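Local structure of MJ fibrillarin homologue (Methanocaldococcus jannaschii, 1FBN) at residues A[71-83]-A[137-151]. The protein probably uses S-adenosyl-L-methionine to methylate ribose 2'-hydroxyls of rRNA and tRNA at sites chosen by a guide RNA in box C/D particles. Numbering follows the deposited sequence.
Sequences PIKRDSKILYLGA and YANIVEKVDVIYEDV
Leu79 and Leu81 pair in parallel with Ile147 and Glu149: Leu79 N-H goes to Val146 O and Leu79 O takes Tyr148 N, then Leu81 N-H goes to Tyr148 O, N to O 2.8 Å, and Leu81 O takes Asp150 N. Where the pairing begins, Asp145 grips Lys77 twice: its N reaches Lys77 O at 2.8 Å, and its carboxylate OD2 takes Lys77 N at 2.9 Å through the anti lone pair. A water that also donates to Asp75 O donates to OD2, and Ser76 CA packs beside it, while OD1 bridges to Lys169. With an alanine here, Lys77 N-H would probably be left without this acceptor and Lys169 without this carboxylate as partner. Farther out, the Lys77 chain, bent at chi3 (76°), carries NZ to a long salt bridge with Glu142 OE1, 3.3 Å.

On one face the rings of Tyr80 and Tyr148 lie side by side, planes 28° apart but slid so that they barely overlap, with Tyr80 CE2 3.4 Å from Tyr148 CD2. On the other, Leu79 CB meets Ile147 CG1 and Leu79 CD1 touches both methyls of Val141.

These are central parallel strands of the Rossmann-like methyltransferase sheet; beyond Glu149 the chain runs on into Asp150 and Val151, predicted to bind S-adenosyl-L-methionine. Strands 100-105 and 172-179 flank the pair; helix 87-95 packs on Ile78 and Tyr80, helix 156-167 on Leu79 and Ile147.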
ATOM      1  N   PRO A  71      -7.654  -5.137  -3.491  1.00 19.79           N
ATOM      2  CA  PRO A  71      -8.237  -5.926  -2.401  1.00 22.08           C
ATOM      3  C   PRO A  71      -8.522  -5.217  -1.071  1.00 23.83           C
ATOM      4  O   PRO A  71      -9.275  -5.736  -0.249  1.00 26.55           O
ATOM      5  CB  PRO A  71      -7.227  -7.057  -2.237  1.00 20.81           C
ATOM      6  CG  PRO A  71      -5.932  -6.378  -2.529  1.00 20.03           C
ATOM      7  CD  PRO A  71      -6.261  -5.550  -3.745  1.00 18.89           C
ATOM      8  N   ILE A  72      -7.925  -4.051  -0.852  1.00 24.63           N
ATOM      9  CA  ILE A  72      -8.147  -3.316   0.389  1.00 27.16           C
ATOM     10  C   ILE A  72      -9.552  -2.722   0.402  1.00 29.35           C
ATOM     11  O   ILE A  72      -9.875  -1.857  -0.407  1.00 31.91           O
ATOM     12  CB  ILE A  72      -7.089  -2.202   0.586  1.00 27.72           C
ATOM     13  CG1 ILE A  72      -5.694  -2.829   0.692  1.00 26.20           C
ATOM     14  CG2 ILE A  72      -7.410  -1.372   1.836  1.00 27.56           C
ATOM     15  CD1 ILE A  72      -4.557  -1.831   0.773  1.00 24.56           C
ATOM     16  N   LYS A  73     -10.380  -3.213   1.320  1.00 30.10           N
ATOM     17  CA  LYS A  73     -11.762  -2.759   1.464  1.00 30.01           C
ATOM     18  C   LYS A  73     -11.943  -1.979   2.773  1.00 28.00           C
ATOM     19  O   LYS A  73     -10.992  -1.811   3.539  1.00 24.46           O
ATOM     20  CB  LYS A  73     -12.705  -3.968   1.451  1.00 32.82           C
ATOM     21  CG  LYS A  73     -12.537  -4.905   0.263  1.00 35.66           C
ATOM     22  CD  LYS A  73     -12.997  -4.275  -1.038  1.00 40.19           C
ATOM     23  CE  LYS A  73     -12.979  -5.287  -2.177  1.00 42.30           C
ATOM     24  NZ  LYS A  73     -13.592  -4.740  -3.420  1.00 44.80           N
ATOM     25  N   ARG A  74     -13.172  -1.533   3.038  1.00 26.79           N
ATOM     26  CA  ARG A  74     -13.482  -0.765   4.246  1.00 26.84           C
ATOM     27  C   ARG A  74     -13.229  -1.513   5.543  1.00 28.41           C
ATOM     28  O   ARG A  74     -12.750  -0.928   6.514  1.00 29.08           O
ATOM     29  CB  ARG A  74     -14.936  -0.282   4.241  1.00 25.71           C
ATOM     30  CG  ARG A  74     -15.236   0.814   3.242  1.00 29.54           C
ATOM     31  CD  ARG A  74     -16.723   1.131   3.211  1.00 33.47           C
ATOM     32  NE  ARG A  74     -17.053   2.397   3.864  1.00 38.11           N
ATOM     33  CZ  ARG A  74     -17.614   2.500   5.064  1.00 41.27           C
ATOM     34  NH1 ARG A  74     -17.907   1.409   5.758  1.00 48.57           N
ATOM     35  NH2 ARG A  74     -17.899   3.694   5.568  1.00 39.08           N
ATOM     36  N   ASP A  75     -13.557  -2.801   5.563  1.00 28.05           N
ATOM     37  CA  ASP A  75     -13.383  -3.616   6.763  1.00 29.59           C
ATOM     38  C   ASP A  75     -12.143  -4.516   6.741  1.00 27.32           C
ATOM     39  O   ASP A  75     -12.026  -5.441   7.547  1.00 26.69           O
ATOM     40  CB  ASP A  75     -14.641  -4.462   6.996  1.00 31.71           C
ATOM     41  CG  ASP A  75     -14.895  -5.462   5.875  1.00 38.26           C
ATOM     42  OD1 ASP A  75     -14.351  -5.289   4.759  1.00 42.28           O
ATOM     43  OD2 ASP A  75     -15.643  -6.433   6.115  1.00 43.78           O
ATOM     44  N   SER A  76     -11.223  -4.245   5.822  1.00 25.18           N
ATOM     45  CA  SER A  76     -10.008  -5.048   5.706  1.00 23.90           C
ATOM     46  C   SER A  76      -9.022  -4.827   6.848  1.00 24.83           C
ATOM     47  O   SER A  76      -8.926  -3.734   7.410  1.00 24.16           O
ATOM     48  CB  SER A  76      -9.282  -4.750   4.386  1.00 24.35           C
ATOM     49  OG  SER A  76     -10.038  -5.134   3.257  1.00 25.58           O
ATOM     50  N   LYS A  77      -8.321  -5.891   7.212  1.00 22.49           N
ATOM     51  CA  LYS A  77      -7.293  -5.815   8.230  1.00 23.97           C
ATOM     52  C   LYS A  77      -6.045  -6.020   7.388  1.00 22.46           C
ATOM     53  O   LYS A  77      -5.931  -7.004   6.659  1.00 22.14           O
ATOM     54  CB  LYS A  77      -7.473  -6.919   9.273  1.00 29.24           C
ATOM     55  CG  LYS A  77      -8.772  -6.769  10.056  1.00 35.71           C
ATOM     56  CD  LYS A  77      -9.073  -7.963  10.947  1.00 42.77           C
ATOM     57  CE  LYS A  77      -8.209  -7.976  12.196  1.00 46.56           C
ATOM     58  NZ  LYS A  77      -8.620  -9.072  13.124  1.00 48.88           N
ATOM     59  N   ILE A  78      -5.173  -5.023   7.381  1.00 21.35           N
ATOM     60  CA  ILE A  78      -3.969  -5.122   6.580  1.00 21.13           C
ATOM     61  C   ILE A  78      -2.662  -4.966   7.346  1.00 21.54           C
ATOM     62  O   ILE A  78      -2.575  -4.216   8.330  1.00 19.73           O
ATOM     63  CB  ILE A  78      -4.006  -4.167   5.319  1.00 25.82           C
ATOM     64  CG1 ILE A  78      -2.780  -3.254   5.279  1.00 28.10           C
ATOM     65  CG2 ILE A  78      -5.317  -3.367   5.243  1.00 18.71           C
ATOM     66  CD1 ILE A  78      -2.659  -2.454   4.009  1.00 35.90           C
ATOM     67  N   LEU A  79      -1.666  -5.735   6.904  1.00 17.96           N
ATOM     68  CA  LEU A  79      -0.331  -5.708   7.480  1.00 18.07           C
ATOM     69  C   LEU A  79       0.528  -4.855   6.546  1.00 19.23           C
ATOM     70  O   LEU A  79       0.742  -5.212   5.385  1.00 19.12           O
ATOM     71  CB  LEU A  79       0.233  -7.126   7.580  1.00 17.93           C
ATOM     72  CG  LEU A  79       1.614  -7.282   8.227  1.00 20.04           C
ATOM     73  CD1 LEU A  79       1.601  -6.781   9.674  1.00 17.49           C
ATOM     74  CD2 LEU A  79       2.025  -8.739   8.165  1.00 16.12           C
ATOM     75  N   TYR A  80       0.963  -3.703   7.046  1.00 19.84           N
ATOM     76  CA  TYR A  80       1.775  -2.768   6.274  1.00 18.74           C
ATOM     77  C   TYR A  80       3.253  -2.933   6.624  1.00 18.40           C
ATOM     78  O   TYR A  80       3.660  -2.734   7.771  1.00 17.11           O
ATOM     79  CB  TYR A  80       1.311  -1.327   6.549  1.00 15.53           C
ATOM     80  CG  TYR A  80       1.871  -0.292   5.598  1.00 14.14           C
ATOM     81  CD1 TYR A  80       3.203   0.121   5.687  1.00 17.58           C
ATOM     82  CD2 TYR A  80       1.075   0.259   4.591  1.00 16.21           C
ATOM     83  CE1 TYR A  80       3.735   1.053   4.791  1.00 19.02           C
ATOM     84  CE2 TYR A  80       1.596   1.197   3.688  1.00 17.63           C
ATOM     85  CZ  TYR A  80       2.926   1.584   3.795  1.00 20.88           C
ATOM     86  OH  TYR A  80       3.455   2.488   2.902  1.00 21.90           O
ATOM     87  N   LEU A  81       4.052  -3.275   5.617  1.00 19.83           N
ATOM     88  CA  LEU A  81       5.486  -3.479   5.797  1.00 20.49           C
ATOM     89  C   LEU A  81       6.278  -2.480   4.954  1.00 22.56           C
ATOM     90  O   LEU A  81       5.998  -2.297   3.769  1.00 21.87           O
ATOM     91  CB  LEU A  81       5.862  -4.910   5.394  1.00 18.13           C
ATOM     92  CG  LEU A  81       5.009  -6.053   5.964  1.00 19.88           C
ATOM     93  CD1 LEU A  81       5.329  -7.361   5.262  1.00 18.49           C
ATOM     94  CD2 LEU A  81       5.223  -6.179   7.457  1.00 20.44           C
ATOM     95  N   GLY A  82       7.255  -1.822   5.569  1.00 22.99           N
ATOM     96  CA  GLY A  82       8.065  -0.866   4.835  1.00 24.73           C
ATOM     97  C   GLY A  82       8.137   0.515   5.449  1.00 25.05           C
ATOM     98  O   GLY A  82       7.167   0.990   6.045  1.00 23.43           O
ATOM     99  N   ALA A  83       9.291   1.161   5.284  1.00 24.60           N
ATOM    100  CA  ALA A  83       9.534   2.505   5.808  1.00 25.04           C
ATOM    101  C   ALA A  83       8.544   3.517   5.244  1.00 26.00           C
ATOM    102  O   ALA A  83       8.258   3.531   4.046  1.00 25.47           O
ATOM    103  CB  ALA A  83      10.962   2.947   5.491  1.00 23.39           C
ATOM    104  N   TYR A 137       5.983 -10.598  16.379  1.00 20.71           N
ATOM    105  CA  TYR A 137       4.751  -9.830  16.559  1.00 22.30           C
ATOM    106  C   TYR A 137       3.474 -10.630  16.257  1.00 22.43           C
ATOM    107  O   TYR A 137       2.393 -10.058  16.099  1.00 22.12           O
ATOM    108  CB  TYR A 137       4.787  -8.520  15.756  1.00 19.34           C
ATOM    109  CG  TYR A 137       5.257  -8.637  14.322  1.00 20.18           C
ATOM    110  CD1 TYR A 137       4.370  -8.976  13.301  1.00 19.32           C
ATOM    111  CD2 TYR A 137       6.582  -8.354  13.977  1.00 19.03           C
ATOM    112  CE1 TYR A 137       4.791  -9.026  11.971  1.00 22.16           C
ATOM    113  CE2 TYR A 137       7.012  -8.400  12.652  1.00 18.83           C
ATOM    114  CZ  TYR A 137       6.114  -8.736  11.653  1.00 21.91           C
ATOM    115  OH  TYR A 137       6.533  -8.778  10.338  1.00 22.18           O
ATOM    116  N   ALA A 138       3.598 -11.957  16.244  1.00 23.98           N
ATOM    117  CA  ALA A 138       2.469 -12.842  15.963  1.00 23.72           C
ATOM    118  C   ALA A 138       1.383 -12.855  17.045  1.00 24.84           C
ATOM    119  O   ALA A 138       0.258 -13.281  16.784  1.00 24.97           O
ATOM    120  CB  ALA A 138       2.963 -14.256  15.670  1.00 22.81           C
ATOM    121  N   ASN A 139       1.718 -12.419  18.258  1.00 24.50           N
ATOM    122  CA  ASN A 139       0.727 -12.365  19.335  1.00 27.95           C
ATOM    123  C   ASN A 139       0.003 -11.009  19.348  1.00 31.32           C
ATOM    124  O   ASN A 139      -0.781 -10.727  20.258  1.00 34.41           O
ATOM    125  CB  ASN A 139       1.367 -12.629  20.706  1.00 26.20           C
ATOM    126  CG  ASN A 139       1.551 -14.116  21.004  1.00 27.12           C
ATOM    127  OD1 ASN A 139       1.018 -14.980  20.309  1.00 27.84           O
ATOM    128  ND2 ASN A 139       2.298 -14.414  22.058  1.00 28.36           N
ATOM    129  N   ILE A 140       0.279 -10.170  18.348  1.00 31.38           N
ATOM    130  CA  ILE A 140      -0.348  -8.848  18.240  1.00 31.11           C
ATOM    131  C   ILE A 140      -1.158  -8.757  16.949  1.00 30.58           C
ATOM    132  O   ILE A 140      -2.310  -8.313  16.949  1.00 30.28           O
ATOM    133  CB  ILE A 140       0.702  -7.705  18.200  1.00 31.44           C
ATOM    134  CG1 ILE A 140       1.666  -7.813  19.380  1.00 30.55           C
ATOM    135  CG2 ILE A 140       0.002  -6.347  18.224  1.00 33.16           C
ATOM    136  CD1 ILE A 140       2.815  -6.831  19.309  1.00 31.07           C
ATOM    137  N   VAL A 141      -0.529  -9.158  15.848  1.00 27.16           N
ATOM    138  CA  VAL A 141      -1.155  -9.115  14.536  1.00 25.82           C
ATOM    139  C   VAL A 141      -2.083 -10.302  14.304  1.00 27.01           C
ATOM    140  O   VAL A 141      -1.645 -11.451  14.256  1.00 26.43           O
ATOM    141  CB  VAL A 141      -0.089  -9.049  13.400  1.00 24.46           C
ATOM    142  CG1 VAL A 141      -0.761  -8.974  12.031  1.00 22.83           C
ATOM    143  CG2 VAL A 141       0.822  -7.848  13.598  1.00 20.65           C
ATOM    144  N   GLU A 142      -3.374 -10.012  14.187  1.00 27.42           N
ATOM    145  CA  GLU A 142      -4.372 -11.040  13.928  1.00 30.56           C
ATOM    146  C   GLU A 142      -4.320 -11.380  12.443  1.00 28.85           C
ATOM    147  O   GLU A 142      -3.694 -10.657  11.669  1.00 30.20           O
ATOM    148  CB  GLU A 142      -5.760 -10.520  14.294  1.00 35.21           C
ATOM    149  CG  GLU A 142      -5.829  -9.939  15.701  1.00 44.74           C
ATOM    150  CD  GLU A 142      -7.177 -10.134  16.370  1.00 51.41           C
ATOM    151  OE1 GLU A 142      -8.036 -10.860  15.817  1.00 54.52           O
ATOM    152  OE2 GLU A 142      -7.368  -9.573  17.471  1.00 56.62           O
ATOM    153  N   LYS A 143      -4.961 -12.474  12.041  1.00 27.96           N
ATOM    154  CA  LYS A 143      -4.966 -12.855  10.629  1.00 28.32           C
ATOM    155  C   LYS A 143      -5.462 -11.684   9.775  1.00 26.11           C
ATOM    156  O   LYS A 143      -6.474 -11.054  10.090  1.00 26.34           O
ATOM    157  CB  LYS A 143      -5.810 -14.110  10.403  1.00 29.67           C
ATOM    158  CG  LYS A 143      -5.095 -15.418  10.764  1.00 35.76           C
ATOM    159  CD  LYS A 143      -3.828 -15.604   9.929  1.00 40.33           C
ATOM    160  CE  LYS A 143      -3.345 -17.051   9.877  1.00 44.09           C
ATOM    161  NZ  LYS A 143      -2.869 -17.570  11.188  1.00 49.92           N
ATOM    162  N   VAL A 144      -4.706 -11.361   8.731  1.00 22.93           N
ATOM    163  CA  VAL A 144      -5.040 -10.243   7.858  1.00 20.90           C
ATOM    164  C   VAL A 144      -5.598 -10.631   6.495  1.00 19.89           C
ATOM    165  O   VAL A 144      -5.404 -11.749   6.020  1.00 19.23           O
ATOM    166  CB  VAL A 144      -3.815  -9.300   7.660  1.00 21.55           C
ATOM    167  CG1 VAL A 144      -3.305  -8.800   9.016  1.00 19.64           C
ATOM    168  CG2 VAL A 144      -2.705 -10.011   6.902  1.00 18.60           C
ATOM    169  N   ASP A 145      -6.290  -9.680   5.874  1.00 19.92           N
ATOM    170  CA  ASP A 145      -6.887  -9.868   4.553  1.00 20.58           C
ATOM    171  C   ASP A 145      -5.904  -9.465   3.461  1.00 20.02           C
ATOM    172  O   ASP A 145      -5.900 -10.029   2.371  1.00 20.06           O
ATOM    173  CB  ASP A 145      -8.140  -9.003   4.420  1.00 19.69           C
ATOM    174  CG  ASP A 145      -9.167  -9.306   5.482  1.00 22.91           C
ATOM    175  OD1 ASP A 145      -9.826 -10.359   5.374  1.00 24.51           O
ATOM    176  OD2 ASP A 145      -9.306  -8.505   6.428  1.00 20.62           O
ATOM    177  N   VAL A 146      -5.075  -8.473   3.767  1.00 20.38           N
ATOM    178  CA  VAL A 146      -4.107  -7.970   2.807  1.00 20.24           C
ATOM    179  C   VAL A 146      -2.777  -7.609   3.458  1.00 18.38           C
ATOM    180  O   VAL A 146      -2.727  -7.165   4.605  1.00 16.36           O
ATOM    181  CB  VAL A 146      -4.646  -6.674   2.110  1.00 20.76           C
ATOM    182  CG1 VAL A 146      -3.640  -6.149   1.084  1.00 23.80           C
ATOM    183  CG2 VAL A 146      -5.991  -6.933   1.442  1.00 20.75           C
ATOM    184  N   ILE A 147      -1.695  -7.863   2.735  1.00 18.74           N
ATOM    185  CA  ILE A 147      -0.370  -7.476   3.195  1.00 18.97           C
ATOM    186  C   ILE A 147       0.134  -6.533   2.111  1.00 19.29           C
ATOM    187  O   ILE A 147       0.058  -6.851   0.919  1.00 20.06           O
ATOM    188  CB  ILE A 147       0.616  -8.664   3.309  1.00 18.86           C
ATOM    189  CG1 ILE A 147       0.213  -9.592   4.456  1.00 19.77           C
ATOM    190  CG2 ILE A 147       2.027  -8.139   3.564  1.00 18.37           C
ATOM    191  CD1 ILE A 147       1.140 -10.785   4.632  1.00 21.22           C
ATOM    192  N   TYR A 148       0.542  -5.336   2.517  1.00 17.62           N
ATOM    193  CA  TYR A 148       1.087  -4.354   1.589  1.00 15.99           C
ATOM    194  C   TYR A 148       2.553  -4.208   1.963  1.00 17.25           C
ATOM    195  O   TYR A 148       2.871  -3.879   3.105  1.00 16.40           O
ATOM    196  CB  TYR A 148       0.381  -2.998   1.725  1.00 17.80           C
ATOM    197  CG  TYR A 148       0.941  -1.937   0.799  1.00 18.29           C
ATOM    198  CD1 TYR A 148       0.438  -1.776  -0.495  1.00 20.08           C
ATOM    199  CD2 TYR A 148       1.998  -1.114   1.203  1.00 18.46           C
ATOM    200  CE1 TYR A 148       0.975  -0.826  -1.367  1.00 19.87           C
ATOM    201  CE2 TYR A 148       2.542  -0.159   0.341  1.00 18.93           C
ATOM    202  CZ  TYR A 148       2.025  -0.022  -0.942  1.00 20.00           C
ATOM    203  OH  TYR A 148       2.550   0.916  -1.799  1.00 18.80           O
ATOM    204  N   GLU A 149       3.437  -4.444   0.999  1.00 15.35           N
ATOM    205  CA  GLU A 149       4.867  -4.350   1.249  1.00 14.62           C
ATOM    206  C   GLU A 149       5.607  -3.374   0.338  1.00 16.14           C
ATOM    207  O   GLU A 149       5.443  -3.388  -0.881  1.00 18.44           O
ATOM    208  CB  GLU A 149       5.504  -5.733   1.156  1.00 15.36           C
ATOM    209  CG  GLU A 149       6.992  -5.731   1.438  1.00 16.87           C
ATOM    210  CD  GLU A 149       7.597  -7.113   1.439  1.00 18.71           C
ATOM    211  OE1 GLU A 149       6.866  -8.086   1.709  1.00 19.38           O
ATOM    212  OE2 GLU A 149       8.812  -7.225   1.183  1.00 17.69           O
ATOM    213  N   ASP A 150       6.452  -2.554   0.954  1.00 16.41           N
ATOM    214  CA  ASP A 150       7.261  -1.557   0.260  1.00 18.22           C
ATOM    215  C   ASP A 150       8.637  -1.498   0.940  1.00 19.11           C
ATOM    216  O   ASP A 150       8.948  -0.555   1.674  1.00 20.64           O
ATOM    217  CB  ASP A 150       6.568  -0.182   0.308  1.00 17.05           C
ATOM    218  CG  ASP A 150       7.340   0.912  -0.436  1.00 21.34           C
ATOM    219  OD1 ASP A 150       8.216   0.605  -1.268  1.00 22.33           O
ATOM    220  OD2 ASP A 150       7.054   2.105  -0.195  1.00 24.42           O
ATOM    221  N   VAL A 151       9.432  -2.545   0.740  1.00 19.61           N
ATOM    222  CA  VAL A 151      10.770  -2.604   1.314  1.00 20.11           C
ATOM    223  C   VAL A 151      11.764  -2.915   0.200  1.00 21.21           C
ATOM    224  O   VAL A 151      11.669  -3.945  -0.475  1.00 20.13           O
ATOM    225  CB  VAL A 151      10.874  -3.612   2.522  1.00 23.92           C
ATOM    226  CG1 VAL A 151       9.500  -4.005   3.023  1.00 22.98           C
ATOM    227  CG2 VAL A 151      11.719  -4.833   2.196  1.00 24.88           C
TER
HETATM  228  O   HOH W   1     -11.901  -8.578   7.764  1.00 39.54           O
HETATM  229  O   HOH W   2      -8.830 -11.879  11.826  1.00 38.22           O